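Local structure of 223aa long hypothetical arylmalonate decarboxylase (Sulfolobus tokodaii, 2DGD) at residues G3-A14 / E29-P40. The protein is of uncertain function but is probably a lyase related to arylmalonate decarboxylases, which remove a carboxylate from arylmalonates, and assembles as an octamer. Numbering follows the deposited sequence.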
loop_
_atom_site.group_PDB
_atom_site.type_symbol
_atom_site.label_atom_id
_atom_site.label_comp_id
_atom_site.label_asym_id
_atom_site.label_seq_id
_atom_site.Cartn_x
_atom_site.Cartn_y
_atom_site.Cartn_z
ATOM N N GLY A 3 23.762 14.266 -1.236
ATOM C CA GLY A 3 22.799 14.997 -0.439
ATOM C C GLY A 3 22.459 16.298 -1.139
ATOM O O GLY A 3 22.839 17.373 -0.682
ATOM N N GLY A 4 21.747 16.199 -2.256
ATOM C CA GLY A 4 21.373 17.376 -3.013
ATOM C C GLY A 4 20.575 18.359 -2.183
ATOM O O GLY A 4 20.558 19.560 -2.463
ATOM N N ARG A 5 19.915 17.842 -1.152
ATOM C CA ARG A 5 19.112 18.658 -0.256
ATOM C C ARG A 5 19.974 19.167 0.906
ATOM O O ARG A 5 19.715 20.227 1.480
ATOM C CB ARG A 5 17.959 17.823 0.277
ATOM C CG ARG A 5 16.849 18.616 0.905
ATOM C CD ARG A 5 15.704 17.692 1.222
ATOM N NE ARG A 5 14.508 18.400 1.657
ATOM C CZ ARG A 5 13.386 17.787 2.009
ATOM N NH1 ARG A 5 12.335 18.500 2.398
ATOM N NH2 ARG A 5 13.319 16.458 1.970
ATOM N N GLY A 6 21.004 18.404 1.245
ATOM C CA GLY A 6 21.878 18.798 2.329
ATOM C C GLY A 6 22.794 17.671 2.753
ATOM O O GLY A 6 22.453 16.494 2.614
ATOM N N ARG A 7 23.967 18.037 3.264
ATOM C CA ARG A 7 24.951 17.067 3.718
ATOM C C ARG A 7 25.382 17.407 5.132
ATOM O O ARG A 7 25.907 18.488 5.383
ATOM C CB ARG A 7 26.159 17.070 2.787
ATOM C CG ARG A 7 25.846 16.605 1.379
ATOM C CD ARG A 7 27.031 15.865 0.811
ATOM N NE ARG A 7 27.556 16.472 -0.408
ATOM C CZ ARG A 7 27.315 16.016 -1.632
ATOM N NH1 ARG A 7 27.839 16.626 -2.675
ATOM N NH2 ARG A 7 26.559 14.938 -1.804
ATOM N N ILE A 8 25.150 16.483 6.055
ATOM C CA ILE A 8 25.509 16.705 7.447
ATOM C C ILE A 8 26.724 15.887 7.861
ATOM O O ILE A 8 26.727 14.656 7.786
ATOM C CB ILE A 8 24.325 16.354 8.379
ATOM C CG1 ILE A 8 23.105 17.198 7.999
ATOM C CG2 ILE A 8 24.704 16.604 9.833
ATOM C CD1 ILE A 8 21.863 16.872 8.785
ATOM N N GLY A 9 27.767 16.583 8.290
ATOM C CA GLY A 9 28.967 15.903 8.730
ATOM C C GLY A 9 28.863 15.647 10.219
ATOM O O GLY A 9 28.240 16.421 10.943
ATOM N N VAL A 10 29.452 14.557 10.687
ATOM C CA VAL A 10 29.407 14.254 12.104
ATOM C C VAL A 10 30.733 13.671 12.608
ATOM O O VAL A 10 31.281 12.725 12.030
ATOM C CB VAL A 10 28.236 13.278 12.426
ATOM C CG1 VAL A 10 28.386 12.004 11.634
ATOM C CG2 VAL A 10 28.201 12.967 13.911
ATOM N N ILE A 11 31.261 14.268 13.669
ATOM C CA ILE A 11 32.491 13.791 14.274
ATOM C C ILE A 11 32.065 12.996 15.499
ATOM O O ILE A 11 31.389 13.528 16.377
ATOM C CB ILE A 11 33.393 14.952 14.733
ATOM C CG1 ILE A 11 33.791 15.812 13.538
ATOM C CG2 ILE A 11 34.635 14.398 15.424
ATOM C CD1 ILE A 11 34.529 17.061 13.932
ATOM N N LEU A 12 32.442 11.727 15.567
ATOM C CA LEU A 12 32.051 10.925 16.718
ATOM C C LEU A 12 33.138 10.011 17.246
ATOM O O LEU A 12 34.124 9.748 16.568
ATOM C CB LEU A 12 30.795 10.103 16.389
ATOM C CG LEU A 12 30.634 9.559 14.967
ATOM C CD1 LEU A 12 31.783 8.656 14.627
ATOM C CD2 LEU A 12 29.327 8.810 14.856
ATOM N N PRO A 13 32.972 9.524 18.486
ATOM C CA PRO A 13 33.957 8.630 19.097
ATOM C C PRO A 13 34.045 7.301 18.352
ATOM O O PRO A 13 33.049 6.789 17.857
ATOM C CB PRO A 13 33.446 8.488 20.531
ATOM C CG PRO A 13 31.988 8.710 20.403
ATOM C CD PRO A 13 31.901 9.847 19.448
ATOM N N ALA A 14 35.249 6.754 18.281
ATOM C CA ALA A 14 35.489 5.507 17.577
ATOM C C ALA A 14 34.465 4.413 17.836
ATOM O O ALA A 14 33.966 3.790 16.903
ATOM C CB ALA A 14 36.891 4.987 17.904
ATOM N N GLU A 29 14.594 12.889 2.900
ATOM C CA GLU A 29 15.046 12.579 1.545
ATOM C C GLU A 29 15.926 13.637 0.897
ATOM O O GLU A 29 15.558 14.807 0.841
ATOM C CB GLU A 29 13.851 12.327 0.645
ATOM C CG GLU A 29 13.915 11.013 -0.076
ATOM C CD GLU A 29 13.501 11.154 -1.513
ATOM O OE1 GLU A 29 12.458 11.804 -1.766
ATOM O OE2 GLU A 29 14.216 10.614 -2.389
ATOM N N GLY A 30 17.076 13.217 0.389
ATOM C CA GLY A 30 17.974 14.150 -0.253
ATOM C C GLY A 30 19.067 14.598 0.691
ATOM O O GLY A 30 19.950 15.374 0.316
ATOM N N VAL A 31 19.008 14.115 1.925
ATOM C CA VAL A 31 20.002 14.469 2.924
ATOM C C VAL A 31 20.872 13.255 3.194
ATOM O O VAL A 31 20.373 12.133 3.274
ATOM C CB VAL A 31 19.330 14.906 4.252
ATOM C CG1 VAL A 31 20.377 15.334 5.263
ATOM C CG2 VAL A 31 18.374 16.032 3.998
ATOM N N SER A 32 22.175 13.475 3.313
ATOM C CA SER A 32 23.088 12.386 3.607
ATOM C C SER A 32 23.979 12.745 4.794
ATOM O O SER A 32 24.233 13.922 5.070
ATOM C CB SER A 32 23.932 12.031 2.378
ATOM O OG SER A 32 24.608 13.160 1.871
ATOM N N ILE A 33 24.429 11.711 5.501
ATOM C CA ILE A 33 25.273 11.861 6.679
ATOM C C ILE A 33 26.695 11.389 6.378
ATOM O O ILE A 33 26.899 10.321 5.800
ATOM C CB ILE A 33 24.701 11.032 7.851
ATOM C CG1 ILE A 33 23.213 11.347 8.028
ATOM C CG2 ILE A 33 25.457 11.338 9.132
ATOM C CD1 ILE A 33 22.922 12.815 8.311
ATOM N N HIS A 34 27.680 12.186 6.778
ATOM C CA HIS A 34 29.081 11.846 6.539
ATOM C C HIS A 34 29.847 11.957 7.840
ATOM O O HIS A 34 29.865 13.019 8.466
ATOM C CB HIS A 34 29.643 12.791 5.491
ATOM C CG HIS A 34 28.792 12.863 4.266
ATOM N ND1 HIS A 34 28.745 11.847 3.336
ATOM C CD2 HIS A 34 27.874 13.780 3.872
ATOM C CE1 HIS A 34 27.836 12.134 2.422
ATOM N NE2 HIS A 34 27.292 13.300 2.724
ATOM N N SER A 35 30.486 10.867 8.248
ATOM C CA SER A 35 31.205 10.880 9.510
ATOM C C SER A 35 32.686 10.535 9.468
ATOM O O SER A 35 33.205 10.010 8.482
ATOM C CB SER A 35 30.501 9.944 10.497
ATOM O OG SER A 35 30.336 8.652 9.938
ATOM N N THR A 36 33.355 10.859 10.564
ATOM C CA THR A 36 34.765 10.566 10.740
ATOM C C THR A 36 34.934 10.375 12.243
ATOM O O THR A 36 34.266 11.038 13.036
ATOM C CB THR A 36 35.668 11.703 10.230
ATOM O OG1 THR A 36 37.012 11.223 10.157
ATOM C CG2 THR A 36 35.611 12.913 11.166
ATOM N N ARG A 37 35.813 9.461 12.634
ATOM C CA ARG A 37 36.007 9.166 14.049
ATOM C C ARG A 37 37.224 9.783 14.715
ATOM O O ARG A 37 38.175 10.205 14.055
ATOM C CB ARG A 37 36.043 7.652 14.248
ATOM C CG ARG A 37 34.730 6.984 13.934
ATOM C CD ARG A 37 34.823 5.481 14.017
ATOM N NE ARG A 37 33.561 4.917 14.477
ATOM C CZ ARG A 37 32.406 5.046 13.840
ATOM N NH1 ARG A 37 31.314 4.504 14.352
ATOM N NH2 ARG A 37 32.343 5.699 12.688
HETATM N N MSE A 38 37.173 9.830 16.040
HETATM C CA MSE A 38 38.267 10.360 16.830
HETATM C C MSE A 38 38.715 9.351 17.873
HETATM O O MSE A 38 37.918 8.587 18.413
HETATM C CB MSE A 38 37.871 11.657 17.517
HETATM C CG MSE A 38 37.750 12.834 16.574
HETATM SE SE MSE A 38 37.679 14.526 17.525
HETATM C CE MSE A 38 39.536 15.009 17.393
ATOM N N LYS A 39 40.015 9.352 18.124
ATOM C CA LYS A 39 40.651 8.469 19.086
ATOM C C LYS A 39 39.866 8.431 20.396
ATOM O O LYS A 39 39.478 9.469 20.923
ATOM C CB LYS A 39 42.077 8.983 19.328
ATOM C CG LYS A 39 42.861 8.301 20.424
ATOM C CD LYS A 39 44.040 9.177 20.857
ATOM C CE LYS A 39 45.091 9.343 19.759
ATOM N NZ LYS A 39 45.822 8.066 19.457
ATOM N N PRO A 40 39.595 7.223 20.924
ATOM C CA PRO A 40 38.855 7.122 22.187
ATOM C C PRO A 40 39.735 7.692 23.295
ATOM O O PRO A 40 40.937 7.446 23.326
ATOM C CB PRO A 40 38.616 5.619 22.328
ATOM C CG PRO A 40 39.797 5.028 21.641
ATOM C CD PRO A 40 39.927 5.885 20.405
#
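Arg37 and Ala14 close the C-terminal end of a parallel strand pair, 6-13 beside 31-38, and the arginine shows how one side chain can tie a strand end to the chain beyond its neighbour. Its CB lies near Leu12 O and Ala14 CA. Arg37 CG lies beside its own backbone N, anti to the carbonyl carbon (chi1 -66°), and packs 3.5 Å from Leu12 CD1. CD passes alongside Ala14 CA and O, and a bend at chi3 turns the guanidinium until Arg37 NE donates to Ala14 O at 2.7 Å, nearly straight at 163°. That oxygen lies at the guanidinium edge, in its plane, while Leu12 CD1 covers one face off-centre, 3.6 Å from Arg37 NH2. NH1 forms a salt bridge with Glu20, so the bonds of NE and NH1 probably fix the rotation of the group; Ser35 O accepts a bond from Arg37 NH2 of a second subunit. Backbone bonds such as Ile8 N to Ser32 O, 2.9 Å, join the strands throughout. On the face carrying Val31 and Val10, Ile8 CB meets Ile33 CD1 at 3.8 Å. The pair forms a beta-alpha-beta unit with helix 19-26, whose Met19 and Trp24 meet Val10 and Ile33; helix 49-63 packs against Thr36 and Met38, and strand 69-72 flanks 6-13 on its other side.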